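Local coordinates for binding domain (Hc) of Paraclostridial Mosquitocidal Protein 1 (Paraclostridium bifermentans, PDB 6HOX) that probably recognises host nerve cells and so helps deliver the toxin's light chain into the cytosol of Anopheles mosquito cells, at residues Ser87-Arg99 / Gln217-Leu231. Numbering follows the deposited sequence.
Sequences SDFTISFWIRVPR and QFIRLDQFNIYQRAL
Thr90 OG1 is gripped twice by the turn that follows strand 218-227. Thr90 OG1 donates to Arg229 O at 2.7 Å, in the carbonyl plane and on a lone pair, and accepts from Leu231 N at 3.0 Å. The hydroxyl reaches both because it lies anti to its own carbonyl carbon (chi1 -61°), which leaves CG2 to pack crosswise against the Leu231 side chain. Strands 89-96 and 218-227 run antiparallel, with paired N-H···O bonds at Thr90-Tyr227, Ser92-Asn225, Trp94-Asp222 and Arg96-Arg220. Between the second and third pairs the register slips by one residue, a beta bulge; Gln223, at positive phi (53°), and Phe224 form a G1 bulge against strand 25-32. Gln223 O takes no N-H from strand 89-96; it meets Phe93 CA at 3.3 Å and accepts from a water that also bonds Ser92 OG. On the same face as Thr90, the Tyr227 ring turns its edge to Ser92 OG. The other face is apolar: the Phe93 and Phe224 rings lie near-parallel but barely overlap, Ile91 CG2 touches Phe224 CZ at 3.6 Å, and Ile95 CG1 meets Ile219 CG2. Farther along, the guanidinium groups of Arg96 and Arg220 stack, their planes 8° apart and centres separated by 3.9 Å. Phe218 CE2 lies over the opposite face of the Arg220 guanidinium, helping hold it flat. Arg96 NE bonds Asn164 O, and a water accepts from Arg220 NE at 2.7 Å while donating to Arg96 O. Pro98 CG sits over the Phe218 ring, 4.0 Å from its centroid. Within the jelly-roll-like, lectin-type HCN subdomain, this chemistry joins strands distant in sequence; the Arg220 NH2 salt bridge to Asp441, in the C-terminal receptor-binding part of the chain, probably offsets the stacked arginines' like charges and ties this sheet to HCC.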
# COMPACT_ATOMS: atom_id res chain seq x y z
N SER A 87 29.71 12.80 5.13
CA SER A 87 28.52 13.08 4.33
C SER A 87 27.28 12.41 4.95
O SER A 87 27.18 11.17 4.99
CB SER A 87 28.71 12.67 2.89
OG SER A 87 29.06 11.30 2.80
N ASP A 88 26.37 13.25 5.44
CA ASP A 88 25.00 12.84 5.80
C ASP A 88 24.27 12.38 4.53
O ASP A 88 24.57 12.84 3.44
CB ASP A 88 24.24 13.98 6.48
CG ASP A 88 24.88 14.51 7.75
OD1 ASP A 88 25.70 13.77 8.36
OD2 ASP A 88 24.57 15.66 8.12
N PHE A 89 23.31 11.46 4.66
CA PHE A 89 22.50 11.11 3.49
C PHE A 89 21.14 10.56 3.92
O PHE A 89 20.93 10.22 5.10
CB PHE A 89 23.24 10.15 2.56
CG PHE A 89 23.57 8.81 3.16
CD1 PHE A 89 24.74 8.62 3.88
CD2 PHE A 89 22.71 7.73 3.00
CE1 PHE A 89 25.04 7.38 4.43
CE2 PHE A 89 23.01 6.50 3.55
CZ PHE A 89 24.18 6.32 4.26
N THR A 90 20.22 10.54 2.95
CA THR A 90 18.92 9.93 3.07
C THR A 90 18.69 9.00 1.87
O THR A 90 19.05 9.33 0.73
CB THR A 90 17.82 10.99 3.18
OG1 THR A 90 18.12 11.74 4.36
CG2 THR A 90 16.42 10.40 3.27
N ILE A 91 18.14 7.82 2.17
CA ILE A 91 17.62 6.90 1.21
C ILE A 91 16.10 6.83 1.42
O ILE A 91 15.65 6.61 2.54
CB ILE A 91 18.30 5.52 1.36
CG1 ILE A 91 19.77 5.57 0.92
CG2 ILE A 91 17.54 4.44 0.59
CD1 ILE A 91 20.55 4.29 1.18
N SER A 92 15.33 6.99 0.34
CA SER A 92 13.87 6.76 0.34
C SER A 92 13.46 5.90 -0.85
O SER A 92 14.15 5.85 -1.87
CB SER A 92 13.09 8.06 0.41
OG SER A 92 13.17 8.82 -0.79
N PHE A 93 12.35 5.18 -0.70
CA PHE A 93 11.83 4.35 -1.78
C PHE A 93 10.43 3.83 -1.44
O PHE A 93 10.05 3.60 -0.24
CB PHE A 93 12.76 3.16 -2.07
CG PHE A 93 13.06 2.25 -0.90
CD1 PHE A 93 14.09 2.54 -0.03
CD2 PHE A 93 12.34 1.09 -0.70
CE1 PHE A 93 14.37 1.72 1.05
CE2 PHE A 93 12.65 0.24 0.35
CZ PHE A 93 13.65 0.57 1.24
N TRP A 94 9.66 3.62 -2.51
CA TRP A 94 8.43 2.87 -2.47
C TRP A 94 8.76 1.41 -2.72
O TRP A 94 9.51 1.11 -3.66
CB TRP A 94 7.44 3.39 -3.51
CG TRP A 94 6.75 4.65 -3.10
CD1 TRP A 94 7.01 5.92 -3.52
CD2 TRP A 94 5.65 4.75 -2.18
NE1 TRP A 94 6.14 6.80 -2.95
CE2 TRP A 94 5.28 6.12 -2.13
CE3 TRP A 94 4.92 3.83 -1.42
CZ2 TRP A 94 4.25 6.57 -1.31
CZ3 TRP A 94 3.87 4.28 -0.64
CH2 TRP A 94 3.55 5.63 -0.59
N ILE A 95 8.19 0.52 -1.90
CA ILE A 95 8.38 -0.90 -2.03
C ILE A 95 7.02 -1.60 -1.90
O ILE A 95 6.17 -1.21 -1.09
CB ILE A 95 9.40 -1.43 -1.00
CG1 ILE A 95 9.96 -2.78 -1.46
CG2 ILE A 95 8.82 -1.49 0.40
CD1 ILE A 95 11.06 -3.32 -0.55
N ARG A 96 6.84 -2.64 -2.71
CA ARG A 96 5.73 -3.54 -2.58
C ARG A 96 6.28 -4.96 -2.55
O ARG A 96 6.80 -5.44 -3.56
CB ARG A 96 4.73 -3.33 -3.72
CG ARG A 96 3.38 -4.01 -3.51
CD ARG A 96 2.45 -3.78 -4.67
NE ARG A 96 1.19 -4.50 -4.56
CZ ARG A 96 0.26 -4.55 -5.51
NH1 ARG A 96 0.52 -4.06 -6.71
NH2 ARG A 96 -0.91 -5.11 -5.28
N VAL A 97 6.21 -5.57 -1.37
CA VAL A 97 6.67 -6.91 -1.10
C VAL A 97 5.47 -7.84 -0.99
O VAL A 97 4.54 -7.53 -0.24
CB VAL A 97 7.47 -6.94 0.20
CG1 VAL A 97 7.96 -8.35 0.53
CG2 VAL A 97 8.62 -5.94 0.18
N PRO A 98 5.48 -9.02 -1.66
CA PRO A 98 4.33 -9.93 -1.62
C PRO A 98 3.94 -10.31 -0.18
O PRO A 98 4.79 -10.37 0.70
CB PRO A 98 4.81 -11.15 -2.41
CG PRO A 98 5.81 -10.55 -3.38
CD PRO A 98 6.55 -9.54 -2.53
N ARG A 99 2.65 -10.55 0.02
CA ARG A 99 2.13 -10.95 1.30
C ARG A 99 2.75 -12.28 1.71
O ARG A 99 2.78 -13.25 0.95
CB ARG A 99 0.61 -11.13 1.30
CG ARG A 99 0.04 -11.14 2.71
CD ARG A 99 -1.11 -12.11 2.84
NE ARG A 99 -0.65 -13.47 2.69
CZ ARG A 99 -1.12 -14.32 1.79
NH1 ARG A 99 -2.14 -13.97 1.03
NH2 ARG A 99 -0.56 -15.51 1.65
N GLN A 217 9.75 -15.36 -5.07
CA GLN A 217 9.77 -13.99 -4.55
C GLN A 217 10.07 -13.00 -5.69
O GLN A 217 10.87 -13.27 -6.61
CB GLN A 217 10.80 -13.84 -3.44
CG GLN A 217 10.75 -12.51 -2.70
CD GLN A 217 9.43 -12.22 -2.02
OE1 GLN A 217 8.37 -12.21 -2.65
NE2 GLN A 217 9.49 -11.90 -0.74
N PHE A 218 9.38 -11.86 -5.61
CA PHE A 218 9.57 -10.75 -6.52
C PHE A 218 9.23 -9.47 -5.76
O PHE A 218 8.38 -9.47 -4.86
CB PHE A 218 8.73 -10.92 -7.79
CG PHE A 218 7.23 -10.80 -7.59
CD1 PHE A 218 6.48 -11.86 -7.13
CD2 PHE A 218 6.57 -9.61 -7.87
CE1 PHE A 218 5.10 -11.74 -6.95
CE2 PHE A 218 5.20 -9.49 -7.72
CZ PHE A 218 4.47 -10.56 -7.25
N ILE A 219 9.87 -8.38 -6.13
CA ILE A 219 9.66 -7.12 -5.44
C ILE A 219 9.36 -6.05 -6.48
O ILE A 219 9.94 -6.06 -7.56
CB ILE A 219 10.90 -6.75 -4.60
CG1 ILE A 219 11.25 -7.85 -3.59
CG2 ILE A 219 10.72 -5.40 -3.93
CD1 ILE A 219 10.27 -8.01 -2.48
N ARG A 220 8.48 -5.12 -6.14
CA ARG A 220 8.27 -3.94 -6.95
C ARG A 220 8.83 -2.74 -6.17
O ARG A 220 8.61 -2.61 -4.96
CB ARG A 220 6.79 -3.84 -7.34
CG ARG A 220 6.41 -4.91 -8.36
CD ARG A 220 4.93 -5.19 -8.46
NE ARG A 220 4.43 -5.95 -7.33
CZ ARG A 220 3.19 -6.42 -7.23
NH1 ARG A 220 2.34 -6.24 -8.23
NH2 ARG A 220 2.82 -7.09 -6.15
N LEU A 221 9.57 -1.90 -6.89
CA LEU A 221 10.41 -0.85 -6.30
C LEU A 221 10.30 0.42 -7.16
O LEU A 221 10.43 0.35 -8.38
CB LEU A 221 11.84 -1.40 -6.25
CG LEU A 221 12.87 -0.62 -5.43
CD1 LEU A 221 12.58 -0.72 -3.93
CD2 LEU A 221 14.27 -1.13 -5.74
N ASP A 222 10.04 1.56 -6.52
CA ASP A 222 9.84 2.80 -7.24
C ASP A 222 10.39 3.99 -6.44
O ASP A 222 10.34 4.03 -5.22
CB ASP A 222 8.36 2.99 -7.62
CG ASP A 222 8.16 4.04 -8.71
OD1 ASP A 222 9.09 4.21 -9.54
OD2 ASP A 222 7.09 4.70 -8.71
N GLN A 223 10.89 4.99 -7.17
CA GLN A 223 11.40 6.24 -6.59
C GLN A 223 12.44 5.91 -5.51
O GLN A 223 12.35 6.40 -4.37
CB GLN A 223 10.26 7.10 -6.03
CG GLN A 223 9.15 7.41 -7.03
CD GLN A 223 9.65 8.23 -8.19
OE1 GLN A 223 9.59 7.82 -9.35
NE2 GLN A 223 10.20 9.38 -7.89
N PHE A 224 13.43 5.08 -5.86
CA PHE A 224 14.55 4.86 -4.98
C PHE A 224 15.48 6.07 -5.12
O PHE A 224 16.16 6.25 -6.14
CB PHE A 224 15.25 3.54 -5.23
CG PHE A 224 16.33 3.21 -4.24
CD1 PHE A 224 17.57 3.83 -4.30
CD2 PHE A 224 16.11 2.27 -3.24
CE1 PHE A 224 18.58 3.50 -3.39
CE2 PHE A 224 17.11 1.95 -2.33
CZ PHE A 224 18.34 2.57 -2.41
N ASN A 225 15.45 6.91 -4.09
CA ASN A 225 16.05 8.20 -4.10
C ASN A 225 17.19 8.22 -3.08
O ASN A 225 17.06 7.64 -2.01
CB ASN A 225 15.04 9.30 -3.77
CG ASN A 225 13.95 9.43 -4.81
OD1 ASN A 225 14.00 8.77 -5.85
ND2 ASN A 225 12.96 10.25 -4.50
N ILE A 226 18.29 8.89 -3.46
CA ILE A 226 19.38 9.25 -2.54
C ILE A 226 19.47 10.78 -2.48
O ILE A 226 19.47 11.45 -3.51
CB ILE A 226 20.72 8.63 -2.95
CG1 ILE A 226 20.63 7.10 -3.08
CG2 ILE A 226 21.80 9.06 -1.96
CD1 ILE A 226 21.79 6.46 -3.78
N TYR A 227 19.53 11.30 -1.26
CA TYR A 227 19.66 12.70 -0.98
C TYR A 227 20.97 12.89 -0.21
O TYR A 227 21.33 12.03 0.61
CB TYR A 227 18.52 13.25 -0.11
CG TYR A 227 17.14 13.05 -0.66
CD1 TYR A 227 16.48 11.83 -0.54
CD2 TYR A 227 16.46 14.09 -1.28
CE1 TYR A 227 15.20 11.64 -1.05
CE2 TYR A 227 15.17 13.92 -1.78
CZ TYR A 227 14.55 12.68 -1.68
OH TYR A 227 13.31 12.51 -2.18
N GLN A 228 21.63 14.04 -0.46
CA GLN A 228 22.96 14.33 0.09
C GLN A 228 22.83 15.10 1.40
O GLN A 228 23.72 15.85 1.77
CB GLN A 228 23.78 15.11 -0.94
CG GLN A 228 23.29 16.54 -1.14
CD GLN A 228 23.95 17.23 -2.32
OE1 GLN A 228 24.99 16.79 -2.82
NE2 GLN A 228 23.36 18.33 -2.75
N ARG A 229 21.72 14.89 2.12
CA ARG A 229 21.50 15.43 3.45
C ARG A 229 20.65 14.41 4.22
O ARG A 229 19.97 13.59 3.61
CB ARG A 229 20.76 16.78 3.32
CG ARG A 229 20.64 17.56 4.62
CD ARG A 229 20.19 18.99 4.38
NE ARG A 229 18.88 19.06 3.75
CZ ARG A 229 17.72 18.98 4.39
NH1 ARG A 229 17.69 18.59 5.65
NH2 ARG A 229 16.60 19.29 3.76
N ALA A 230 20.72 14.47 5.56
CA ALA A 230 19.87 13.69 6.44
C ALA A 230 18.59 14.49 6.71
O ALA A 230 18.67 15.51 7.37
CB ALA A 230 20.58 13.41 7.74
N LEU A 231 17.44 14.04 6.19
CA LEU A 231 16.22 14.79 6.38
C LEU A 231 15.80 14.68 7.85
O LEU A 231 16.01 13.64 8.49
CB LEU A 231 15.10 14.27 5.47
CG LEU A 231 15.39 14.20 3.97
CD1 LEU A 231 14.17 13.67 3.23
CD2 LEU A 231 15.80 15.54 3.41
O HOH W 1 11.02 8.01 -2.44
O HOH W 2 5.78 -7.29 -5.38
O HOH W 3 6.96 -11.99 1.07